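Signal transduction protein TRAP (Staphylococcus aureus, PDB 4AE5) probably acts as a phosphorylation-dependent regulator of staphylococcal virulence, promoting agr activation, RNAIII synthesis, toxin expression and biofilm formation. Local coordinates at residues 3-8 against 50-55; 57-62 against 90-95; 29-34 against 160-165. All coordinates share one frame; numbering follows the deposited sequence.

Contact 1 of 3, residues 3-8 against 50-55. With FMT (formic acid), chain E.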
loop_
_atom_site.group_PDB
_atom_site.type_symbol
_atom_site.label_atom_id
_atom_site.label_comp_id
_atom_site.label_asym_id
_atom_site.label_seq_id
_atom_site.Cartn_x
_atom_site.Cartn_y
_atom_site.Cartn_z
ATOM N N LYS A 3 -3.725 -12.197 -0.971
ATOM C CA LYS A 3 -2.800 -11.402 -1.799
ATOM C C LYS A 3 -3.414 -10.095 -2.257
ATOM O O LYS A 3 -4.652 -9.966 -2.376
ATOM C CB LYS A 3 -2.393 -12.193 -3.068
ATOM C CG LYS A 3 -1.590 -13.480 -2.766
ATOM C CD LYS A 3 -1.265 -14.280 -4.021
ATOM C CE LYS A 3 -0.076 -15.193 -3.789
ATOM N NZ LYS A 3 -0.437 -16.509 -3.220
ATOM N N LEU A 4 -2.548 -9.143 -2.565
ATOM C CA LEU A 4 -3.020 -7.903 -3.142
ATOM C C LEU A 4 -2.452 -7.748 -4.541
ATOM O O LEU A 4 -1.229 -7.901 -4.735
ATOM C CB LEU A 4 -2.647 -6.720 -2.245
ATOM C CG LEU A 4 -3.315 -5.379 -2.544
ATOM C CD1 LEU A 4 -3.516 -4.620 -1.226
ATOM C CD2 LEU A 4 -2.452 -4.600 -3.529
ATOM N N TYR A 5 -3.353 -7.394 -5.483
ATOM C CA TYR A 5 -3.029 -7.219 -6.893
ATOM C C TYR A 5 -3.208 -5.736 -7.253
ATOM O O TYR A 5 -4.291 -5.205 -7.009
ATOM C CB TYR A 5 -4.007 -8.061 -7.684
ATOM C CG TYR A 5 -3.938 -9.553 -7.324
ATOM C CD1 TYR A 5 -4.682 -10.075 -6.256
ATOM C CD2 TYR A 5 -3.118 -10.426 -8.040
ATOM C CE1 TYR A 5 -4.628 -11.421 -5.930
ATOM C CE2 TYR A 5 -3.066 -11.801 -7.736
ATOM C CZ TYR A 5 -3.831 -12.284 -6.698
ATOM O OH TYR A 5 -3.753 -13.604 -6.345
ATOM N N THR A 6 -2.184 -5.097 -7.845
ATOM C CA THR A 6 -2.242 -3.660 -8.200
ATOM C C THR A 6 -1.991 -3.564 -9.709
ATOM O O THR A 6 -1.072 -4.228 -10.206
ATOM C CB THR A 6 -1.212 -2.837 -7.430
ATOM O OG1 THR A 6 -1.394 -3.086 -6.017
ATOM C CG2 THR A 6 -1.436 -1.324 -7.706
ATOM N N SER A 7 -2.835 -2.806 -10.412
ATOM C CA SER A 7 -2.661 -2.488 -11.840
ATOM C C SER A 7 -2.667 -0.968 -12.048
ATOM O O SER A 7 -3.277 -0.246 -11.280
ATOM C CB SER A 7 -3.788 -3.114 -12.695
ATOM O OG SER A 7 -3.654 -4.527 -12.815
ATOM N N TYR A 8 -1.983 -0.525 -13.099
ATOM C CA TYR A 8 -1.800 0.877 -13.464
ATOM C C TYR A 8 -2.297 1.064 -14.898
ATOM O O TYR A 8 -2.200 0.145 -15.727
ATOM C CB TYR A 8 -0.295 1.231 -13.401
ATOM C CG TYR A 8 0.293 0.921 -12.044
ATOM C CD1 TYR A 8 0.076 1.769 -10.974
ATOM C CD2 TYR A 8 1.002 -0.267 -11.818
ATOM C CE1 TYR A 8 0.595 1.506 -9.727
ATOM C CE2 TYR A 8 1.518 -0.545 -10.548
ATOM C CZ TYR A 8 1.318 0.340 -9.505
ATOM O OH TYR A 8 1.805 0.075 -8.216
ATOM N N PRO A 50 -0.900 -8.004 -13.047
ATOM C CA PRO A 50 -0.781 -7.005 -11.952
ATOM C C PRO A 50 0.575 -7.230 -11.226
ATOM O O PRO A 50 1.288 -8.190 -11.498
ATOM C CB PRO A 50 -1.933 -7.381 -11.025
ATOM C CG PRO A 50 -2.120 -8.852 -11.282
ATOM C CD PRO A 50 -2.023 -8.927 -12.796
ATOM N N SER A 51 0.894 -6.336 -10.299
ATOM C CA SER A 51 2.033 -6.479 -9.404
ATOM C C SER A 51 1.411 -7.265 -8.286
ATOM O O SER A 51 0.386 -6.809 -7.768
ATOM C CB SER A 51 2.410 -5.108 -8.856
ATOM O OG SER A 51 2.966 -4.292 -9.886
ATOM N N ILE A 52 1.993 -8.407 -7.911
ATOM C CA ILE A 52 1.367 -9.251 -6.888
ATOM C C ILE A 52 2.141 -9.156 -5.563
ATOM O O ILE A 52 3.388 -9.155 -5.610
ATOM C CB ILE A 52 1.341 -10.743 -7.349
ATOM C CG1 ILE A 52 0.467 -10.911 -8.594
ATOM C CG2 ILE A 52 0.711 -11.613 -6.310
ATOM C CD1 ILE A 52 0.758 -12.169 -9.414
ATOM N N TYR A 53 1.427 -9.155 -4.416
ATOM C CA TYR A 53 2.005 -9.147 -3.031
ATOM C C TYR A 53 1.228 -10.084 -2.127
ATOM O O TYR A 53 -0.014 -10.181 -2.272
ATOM C CB TYR A 53 1.931 -7.750 -2.409
ATOM C CG TYR A 53 2.667 -6.764 -3.186
ATOM C CD1 TYR A 53 2.055 -6.163 -4.255
ATOM C CD2 TYR A 53 3.969 -6.397 -2.835
ATOM C CE1 TYR A 53 2.730 -5.287 -5.035
ATOM C CE2 TYR A 53 4.680 -5.502 -3.622
ATOM C CZ TYR A 53 4.038 -4.954 -4.713
ATOM O OH TYR A 53 4.612 -4.002 -5.498
ATOM N N GLU A 54 1.926 -10.783 -1.215
ATOM C CA GLU A 54 1.258 -11.436 -0.102
ATOM C C GLU A 54 1.003 -10.415 0.997
ATOM O O GLU A 54 1.869 -9.561 1.252
ATOM C CB GLU A 54 2.148 -12.500 0.490
ATOM C CG GLU A 54 2.250 -13.794 -0.274
ATOM C CD GLU A 54 2.870 -14.878 0.603
ATOM O OE1 GLU A 54 2.314 -15.149 1.699
ATOM O OE2 GLU A 54 3.931 -15.416 0.227
ATOM N N VAL A 55 -0.179 -10.491 1.619
ATOM C CA VAL A 55 -0.524 -9.646 2.779
ATOM C C VAL A 55 0.092 -10.243 4.071
ATOM O O VAL A 55 -0.337 -11.334 4.564
ATOM C CB VAL A 55 -2.035 -9.510 2.932
ATOM C CG1 VAL A 55 -2.324 -8.652 4.172
ATOM C CG2 VAL A 55 -2.605 -8.861 1.678
HETATM C C FMT E . 0.563 1.929 -5.566
HETATM O O1 FMT E . 0.516 0.734 -5.189
HETATM O O2 FMT E . 1.413 2.245 -6.569
HETATM O O HOH W 1 2.856 -2.099 -7.258
#
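A single water links the two strands on the sheet face that carries Thr6, Ser51 and Tyr53: it donates to Tyr8 OH at 2.6 Å and also lies 3.1 Å from Tyr53 OH, with a weak link to Ser51 OG. Tyr8 OH is gripped a second time, donating to O2 of a bound formic acid at 2.8 Å; both partners lie in the plane of the Tyr8 ring, at its edge. The formic acid, probably from the crystallisation liquor, is also held by Lys115, Tyr117 and Arg160. Residues 3-8 and 51-55 run antiparallel, the pairing of strands 3-9 and 51-59 that closes the eight-stranded antiparallel barrel. Leu4 and Tyr53 form a hydrogen-bonded pair, Leu4 N reaching Tyr53 O at 2.8 Å, and Thr6 and Ser51 form the next, Ser51 N meeting Thr6 O at 2.9 Å. On the sheet face of Lys3, Tyr5 and Ile52, Tyr5 lies alongside Ile52 and Pro50, pointing the same way. With CG beside its own backbone N (chi1 -59°), Tyr5 brings CD2 within 3.7 Å of Pro50 CG, which sits at the ring edge, and CD2 also packs on Ile52 CG1. Thr6 turns its hydroxyl to Tyr117 on the other sheet face.

Contact 2 of 3, residues 57-62 against 90-95; sequences KEIGEF and VDDNFR
Ile59 pushes its side chain against the loop at residues 90-95, where the guanidinium of Arg95 lies across it. The CG2 branch, anti to the backbone N of Ile59, sits over the centre of one guanidinium face, 3.9 Å from Arg95 CZ. The other branch, beside that N (chi1 -59°), runs under the end of the group, with CG1 3.7 Å from Arg95 NH2. Its tip, CD1, continues to the Phe94 ring, 4.0 Å from Phe94 CE1, and to the Asp92 carboxylate, which comes from the opposite direction.

Arg95 is extended until a bend at chi3 (-65°) brings NH2 back to Asp92. There NH2 donates to Asp92 OD2 at 2.8 Å, a nearly straight bond (168°) that lies close to the guanidinium plane and meets the oxygen nearly along its C-O axis. Lys57 takes NZ to a long 3.9 Å salt bridge with Asp92 OD1. The same ammonium donates to Ile88 O, and a water that bonds to Val90 O links weakly to it.

Strand 51-59 thus meets the 3-10 turn that follows helix 80-88. Lys57, Asp92 and Arg95 form a salt-bridge network, its Lys57 arm long; the two cations would be expected to stabilise the ionised form of Asp92, while Ile59 packs on one face of the guanidinium and Asp92 takes an N-H near its plane.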
loop_
_atom_site.group_PDB
_atom_site.type_symbol
_atom_site.label_atom_id
_atom_site.label_comp_id
_atom_site.label_asym_id
_atom_site.label_seq_id
_atom_site.Cartn_x
_atom_site.Cartn_y
_atom_site.Cartn_z
ATOM N N LYS A 57 0.716 -8.346 7.057
ATOM C CA LYS A 57 -0.052 -7.808 8.167
ATOM C C LYS A 57 -1.057 -6.789 7.645
ATOM O O LYS A 57 -0.768 -6.094 6.661
ATOM C CB LYS A 57 0.873 -7.117 9.200
ATOM C CG LYS A 57 0.078 -6.785 10.476
ATOM C CD LYS A 57 0.707 -5.855 11.477
ATOM C CE LYS A 57 2.074 -6.293 11.928
ATOM N NZ LYS A 57 2.264 -5.576 13.232
ATOM N N GLU A 58 -2.197 -6.681 8.349
ATOM C CA GLU A 58 -3.279 -5.771 7.992
ATOM C C GLU A 58 -4.017 -5.259 9.258
ATOM O O GLU A 58 -4.099 -5.965 10.314
ATOM C CB GLU A 58 -4.270 -6.482 7.058
ATOM C CG GLU A 58 -4.815 -7.803 7.635
ATOM C CD GLU A 58 -5.785 -8.498 6.670
ATOM O OE1 GLU A 58 -6.881 -7.956 6.411
ATOM O OE2 GLU A 58 -5.457 -9.589 6.143
ATOM N N ILE A 59 -4.518 -4.028 9.148
ATOM C CA ILE A 59 -5.437 -3.445 10.104
ATOM C C ILE A 59 -6.479 -2.709 9.258
ATOM O O ILE A 59 -6.118 -1.942 8.338
ATOM C CB ILE A 59 -4.694 -2.408 10.999
ATOM C CG1 ILE A 59 -3.524 -3.048 11.762
ATOM C CG2 ILE A 59 -5.673 -1.544 11.776
ATOM C CD1 ILE A 59 -2.526 -2.050 12.316
ATOM N N GLY A 60 -7.757 -2.878 9.554
ATOM C CA GLY A 60 -8.786 -2.019 8.905
ATOM C C GLY A 60 -9.203 -2.422 7.475
ATOM O O GLY A 60 -8.547 -3.255 6.806
ATOM N N GLU A 61 -10.279 -1.834 6.998
ATOM C CA GLU A 61 -10.801 -2.164 5.670
ATOM C C GLU A 61 -10.498 -1.073 4.666
ATOM O O GLU A 61 -10.402 0.103 5.030
ATOM C CB GLU A 61 -12.316 -2.404 5.724
ATOM C CG GLU A 61 -12.700 -3.417 6.790
ATOM C CD GLU A 61 -12.630 -4.842 6.275
ATOM O OE1 GLU A 61 -13.473 -5.196 5.412
ATOM O OE2 GLU A 61 -11.753 -5.610 6.740
ATOM N N PHE A 62 -10.418 -1.442 3.391
ATOM C CA PHE A 62 -10.282 -0.420 2.340
ATOM C C PHE A 62 -11.576 0.346 2.088
ATOM O O PHE A 62 -12.664 -0.181 2.300
ATOM C CB PHE A 62 -9.880 -1.102 1.005
ATOM C CG PHE A 62 -8.556 -1.731 1.023
ATOM C CD1 PHE A 62 -7.467 -1.036 1.523
ATOM C CD2 PHE A 62 -8.379 -3.032 0.521
ATOM C CE1 PHE A 62 -6.199 -1.602 1.560
ATOM C CE2 PHE A 62 -7.117 -3.601 0.575
ATOM C CZ PHE A 62 -6.016 -2.885 1.063
ATOM N N VAL A 90 6.865 -3.473 14.480
ATOM C CA VAL A 90 6.572 -2.082 14.830
ATOM C C VAL A 90 5.351 -1.901 15.698
ATOM O O VAL A 90 4.347 -2.479 15.416
ATOM C CB VAL A 90 6.385 -1.195 13.591
ATOM C CG1 VAL A 90 5.950 0.179 14.009
ATOM C CG2 VAL A 90 7.651 -1.127 12.799
ATOM N N ASP A 91 5.466 -1.068 16.717
ATOM C CA ASP A 91 4.390 -0.791 17.644
ATOM C C ASP A 91 3.151 -0.337 16.920
ATOM O O ASP A 91 3.174 0.596 16.218
ATOM C CB ASP A 91 4.767 0.251 18.717
ATOM C CG ASP A 91 3.788 0.289 19.906
ATOM O OD1 ASP A 91 2.679 -0.221 19.830
ATOM O OD2 ASP A 91 4.135 0.873 20.925
ATOM N N ASP A 92 2.085 -1.059 17.131
ATOM C CA ASP A 92 0.798 -0.805 16.575
ATOM C C ASP A 92 0.132 0.523 16.923
ATOM O O ASP A 92 -0.959 0.747 16.469
ATOM C CB ASP A 92 -0.176 -1.917 17.025
ATOM C CG ASP A 92 -0.582 -2.759 15.906
ATOM O OD1 ASP A 92 0.240 -2.807 15.038
ATOM O OD2 ASP A 92 -1.674 -3.354 15.844
ATOM N N ASN A 93 0.760 1.350 17.725
ATOM C CA ASN A 93 0.085 2.509 18.323
ATOM C C ASN A 93 -0.403 3.559 17.323
ATOM O O ASN A 93 -1.299 4.292 17.604
ATOM C CB ASN A 93 0.939 3.190 19.367
ATOM C CG ASN A 93 0.205 4.284 20.107
ATOM O OD1 ASN A 93 -0.932 4.131 20.471
ATOM N ND2 ASN A 93 0.857 5.387 20.316
ATOM N N PHE A 94 0.230 3.570 16.165
ATOM C CA PHE A 94 -0.145 4.425 15.062
ATOM C C PHE A 94 -1.591 4.264 14.670
ATOM O O PHE A 94 -2.176 5.143 14.171
ATOM C CB PHE A 94 0.796 4.250 13.867
ATOM C CG PHE A 94 0.809 2.883 13.254
ATOM C CD1 PHE A 94 -0.219 2.456 12.468
ATOM C CD2 PHE A 94 1.895 2.042 13.407
ATOM C CE1 PHE A 94 -0.203 1.222 11.879
ATOM C CE2 PHE A 94 1.927 0.800 12.805
ATOM C CZ PHE A 94 0.873 0.394 12.042
ATOM N N ARG A 95 -2.144 3.101 14.962
ATOM C CA ARG A 95 -3.544 2.860 14.694
ATOM C C ARG A 95 -4.483 3.843 15.418
ATOM O O ARG A 95 -5.622 4.057 15.006
ATOM C CB ARG A 95 -3.843 1.453 15.160
ATOM C CG ARG A 95 -5.284 1.026 15.109
ATOM C CD ARG A 95 -5.475 -0.097 16.174
ATOM N NE ARG A 95 -4.707 -1.305 15.856
ATOM C CZ ARG A 95 -5.237 -2.501 15.507
ATOM N NH1 ARG A 95 -6.554 -2.690 15.381
ATOM N NH2 ARG A 95 -4.423 -3.524 15.268
HETATM O O HOH W 2 3.666 -5.378 16.226
#

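Contact 3 of 3, residues 29-34 against 160-165. With FMT (formic acid), chain E.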
loop_
_atom_site.group_PDB
_atom_site.type_symbol
_atom_site.label_atom_id
_atom_site.label_comp_id
_atom_site.label_asym_id
_atom_site.label_seq_id
_atom_site.Cartn_x
_atom_site.Cartn_y
_atom_site.Cartn_z
ATOM N N PHE A 29 -8.053 4.631 -7.688
ATOM C CA PHE A 29 -7.655 5.960 -7.242
ATOM C C PHE A 29 -6.807 6.693 -8.247
ATOM O O PHE A 29 -6.248 6.071 -9.144
ATOM C CB PHE A 29 -6.802 5.892 -5.957
ATOM C CG PHE A 29 -7.467 5.123 -4.855
ATOM C CD1 PHE A 29 -7.386 3.719 -4.819
ATOM C CD2 PHE A 29 -8.149 5.783 -3.862
ATOM C CE1 PHE A 29 -8.041 2.984 -3.830
ATOM C CE2 PHE A 29 -8.778 5.054 -2.833
ATOM C CZ PHE A 29 -8.754 3.649 -2.841
ATOM N N SER A 30 -6.722 8.025 -8.049
ATOM C CA SER A 30 -5.913 8.927 -8.904
ATOM C C SER A 30 -4.573 9.237 -8.230
ATOM O O SER A 30 -4.563 9.645 -7.045
ATOM C CB SER A 30 -6.690 10.216 -9.244
ATOM O OG SER A 30 -5.935 10.906 -10.238
ATOM N N ALA A 31 -3.463 8.945 -8.924
ATOM C CA ALA A 31 -2.106 9.254 -8.430
ATOM C C ALA A 31 -1.635 10.370 -9.336
ATOM O O ALA A 31 -2.299 10.676 -10.337
ATOM C CB ALA A 31 -1.144 8.018 -8.490
ATOM N N SER A 32 -0.509 10.997 -9.018
ATOM C CA SER A 32 -0.106 12.174 -9.810
ATOM C C SER A 32 0.476 11.757 -11.118
ATOM O O SER A 32 0.514 12.556 -12.079
ATOM C CB SER A 32 0.913 13.028 -9.030
ATOM O OG SER A 32 2.036 12.246 -8.695
ATOM N N ASP A 33 0.887 10.493 -11.211
ATOM C CA ASP A 33 1.555 9.981 -12.430
ATOM C C ASP A 33 0.805 8.904 -13.205
ATOM O O ASP A 33 1.256 8.508 -14.274
ATOM C CB ASP A 33 2.981 9.436 -12.098
ATOM C CG ASP A 33 2.952 8.193 -11.150
ATOM O OD1 ASP A 33 2.293 8.202 -10.106
ATOM O OD2 ASP A 33 3.663 7.223 -11.428
ATOM N N THR A 34 -0.339 8.458 -12.689
ATOM C CA THR A 34 -1.099 7.374 -13.295
ATOM C C THR A 34 -2.401 7.140 -12.520
ATOM O O THR A 34 -2.495 7.495 -11.344
ATOM C CB THR A 34 -0.237 6.058 -13.226
ATOM O OG1 THR A 34 -0.965 4.969 -13.817
ATOM C CG2 THR A 34 0.142 5.683 -11.790
ATOM N N ARG A 160 3.972 6.889 -3.446
ATOM C CA ARG A 160 2.946 7.276 -4.413
ATOM C C ARG A 160 1.668 7.614 -3.702
ATOM O O ARG A 160 0.998 6.719 -3.091
ATOM C CB ARG A 160 2.665 6.120 -5.397
ATOM C CG ARG A 160 1.606 6.549 -6.454
ATOM C CD ARG A 160 1.490 5.600 -7.663
ATOM N NE ARG A 160 2.597 5.700 -8.660
ATOM C CZ ARG A 160 3.468 4.712 -8.865
ATOM N NH1 ARG A 160 3.336 3.534 -8.180
ATOM N NH2 ARG A 160 4.433 4.847 -9.774
ATOM N N TYR A 161 1.238 8.866 -3.793
ATOM C CA TYR A 161 -0.070 9.233 -3.155
ATOM C C TYR A 161 -1.264 8.821 -4.048
ATOM O O TYR A 161 -1.207 8.995 -5.260
ATOM C CB TYR A 161 -0.167 10.737 -2.905
ATOM C CG TYR A 161 0.652 11.299 -1.767
ATOM C CD1 TYR A 161 1.533 10.512 -1.017
ATOM C CD2 TYR A 161 0.543 12.676 -1.445
ATOM C CE1 TYR A 161 2.258 11.060 0.064
ATOM C CE2 TYR A 161 1.284 13.241 -0.414
ATOM C CZ TYR A 161 2.122 12.445 0.345
ATOM O OH TYR A 161 2.837 13.025 1.377
ATOM N N LEU A 162 -2.312 8.261 -3.441
ATOM C CA LEU A 162 -3.550 7.758 -4.089
ATOM C C LEU A 162 -4.742 8.544 -3.552
ATOM O O LEU A 162 -5.103 8.451 -2.352
ATOM C CB LEU A 162 -3.771 6.248 -3.818
ATOM C CG LEU A 162 -2.636 5.264 -4.041
ATOM C CD1 LEU A 162 -3.126 3.787 -3.920
ATOM C CD2 LEU A 162 -1.960 5.326 -5.388
ATOM N N TYR A 163 -5.321 9.388 -4.409
ATOM C CA TYR A 163 -6.513 10.186 -4.050
ATOM C C TYR A 163 -7.837 9.537 -4.512
ATOM O O TYR A 163 -7.881 8.906 -5.569
ATOM C CB TYR A 163 -6.441 11.633 -4.638
ATOM C CG TYR A 163 -5.228 12.427 -4.224
ATOM C CD1 TYR A 163 -4.035 12.232 -4.859
ATOM C CD2 TYR A 163 -5.276 13.352 -3.184
ATOM C CE1 TYR A 163 -2.890 12.904 -4.489
ATOM C CE2 TYR A 163 -4.132 14.048 -2.816
ATOM C CZ TYR A 163 -2.934 13.785 -3.476
ATOM O OH TYR A 163 -1.771 14.515 -3.192
ATOM N N PRO A 164 -8.930 9.678 -3.725
ATOM C CA PRO A 164 -10.224 9.127 -4.179
ATOM C C PRO A 164 -10.717 9.795 -5.422
ATOM O O PRO A 164 -10.425 11.011 -5.658
ATOM C CB PRO A 164 -11.207 9.525 -3.059
ATOM C CG PRO A 164 -10.345 9.695 -1.861
ATOM C CD PRO A 164 -9.085 10.354 -2.408
ATOM N N ILE A 165 -11.470 9.053 -6.216
ATOM C CA ILE A 165 -11.963 9.579 -7.489
ATOM C C ILE A 165 -13.232 10.395 -7.191
ATOM O O ILE A 165 -14.128 9.918 -6.463
ATOM C CB ILE A 165 -12.387 8.473 -8.494
ATOM C CG1 ILE A 165 -11.364 7.329 -8.630
ATOM C CG2 ILE A 165 -12.748 9.119 -9.825
ATOM C CD1 ILE A 165 -10.104 7.768 -9.326
HETATM C C FMT E . 0.563 1.929 -5.566
HETATM O O1 FMT E . 0.516 0.734 -5.189
HETATM O O2 FMT E . 1.413 2.245 -6.569
#
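This is an antiparallel strand pairing that runs on into a side-on salt bridge, placed where strand 27-30 meets the C-terminal strand 158-164 at the surface of the barrel. Ser30 and Tyr163 form a hydrogen-bonded pair: Ser30 N donates to Tyr163 O at 2.9 Å, and the reverse bond, from Tyr163 N to Ser30 O, measures 2.8 Å. Beside this pair, Phe29 and Leu162 cross at about a right angle, with their CB atoms 3.7 Å apart. Phe29 also meets Tyr68 of strand 67-73.

Past the paired residues the chain turns, and Asp33 swings back to Arg160. Its chi1 of 64° brings the carboxylate to the arginine, and chi2 (-50°) turns it nearly coplanar with the guanidinium, the two planes 15° apart. Arg160 NE donates to Asp33 OD1 at 2.9 Å and Arg160 NH2 to Asp33 OD2 at 3.0 Å, each oxygen using its syn lone pair. Ala31 CB packs against Arg160 CD at 3.7 Å. Such a two-point grip fixes the rotation of the guanidinium, whose NH1 donates to formic acid O2 at 2.8 Å. The ligand probably comes from the crystallisation liquor, but the cluster of Arg160, Lys115, Tyr8 and Tyr117 around it is consistent with a small pocket of the antiparallel barrel suited to a carboxylate-like group, with an acid on the adjoining loop orienting its arginine.

All three contacts reach the same closed antiparallel sheet. Contacts 1 and 2 share strand 51-59 and lie in series along the chain, their centres about 19 Å apart; they touch where Leu4 packs on Phe62. Contact 3 alternates with contact 1 in sequence, and its segments enclose contact 2. The centres of contacts 1 and 3 are about 16 Å apart, yet Tyr8 packs on Arg160 and Thr34, and both contacts reach the same formic acid. Contacts 2 and 3 lie on opposite sides of the chain's centre, about 22 Å between centres, without touching. Early, middle and C-terminal strands are thereby drawn into one barrel, with the 90-95 loop placed against it.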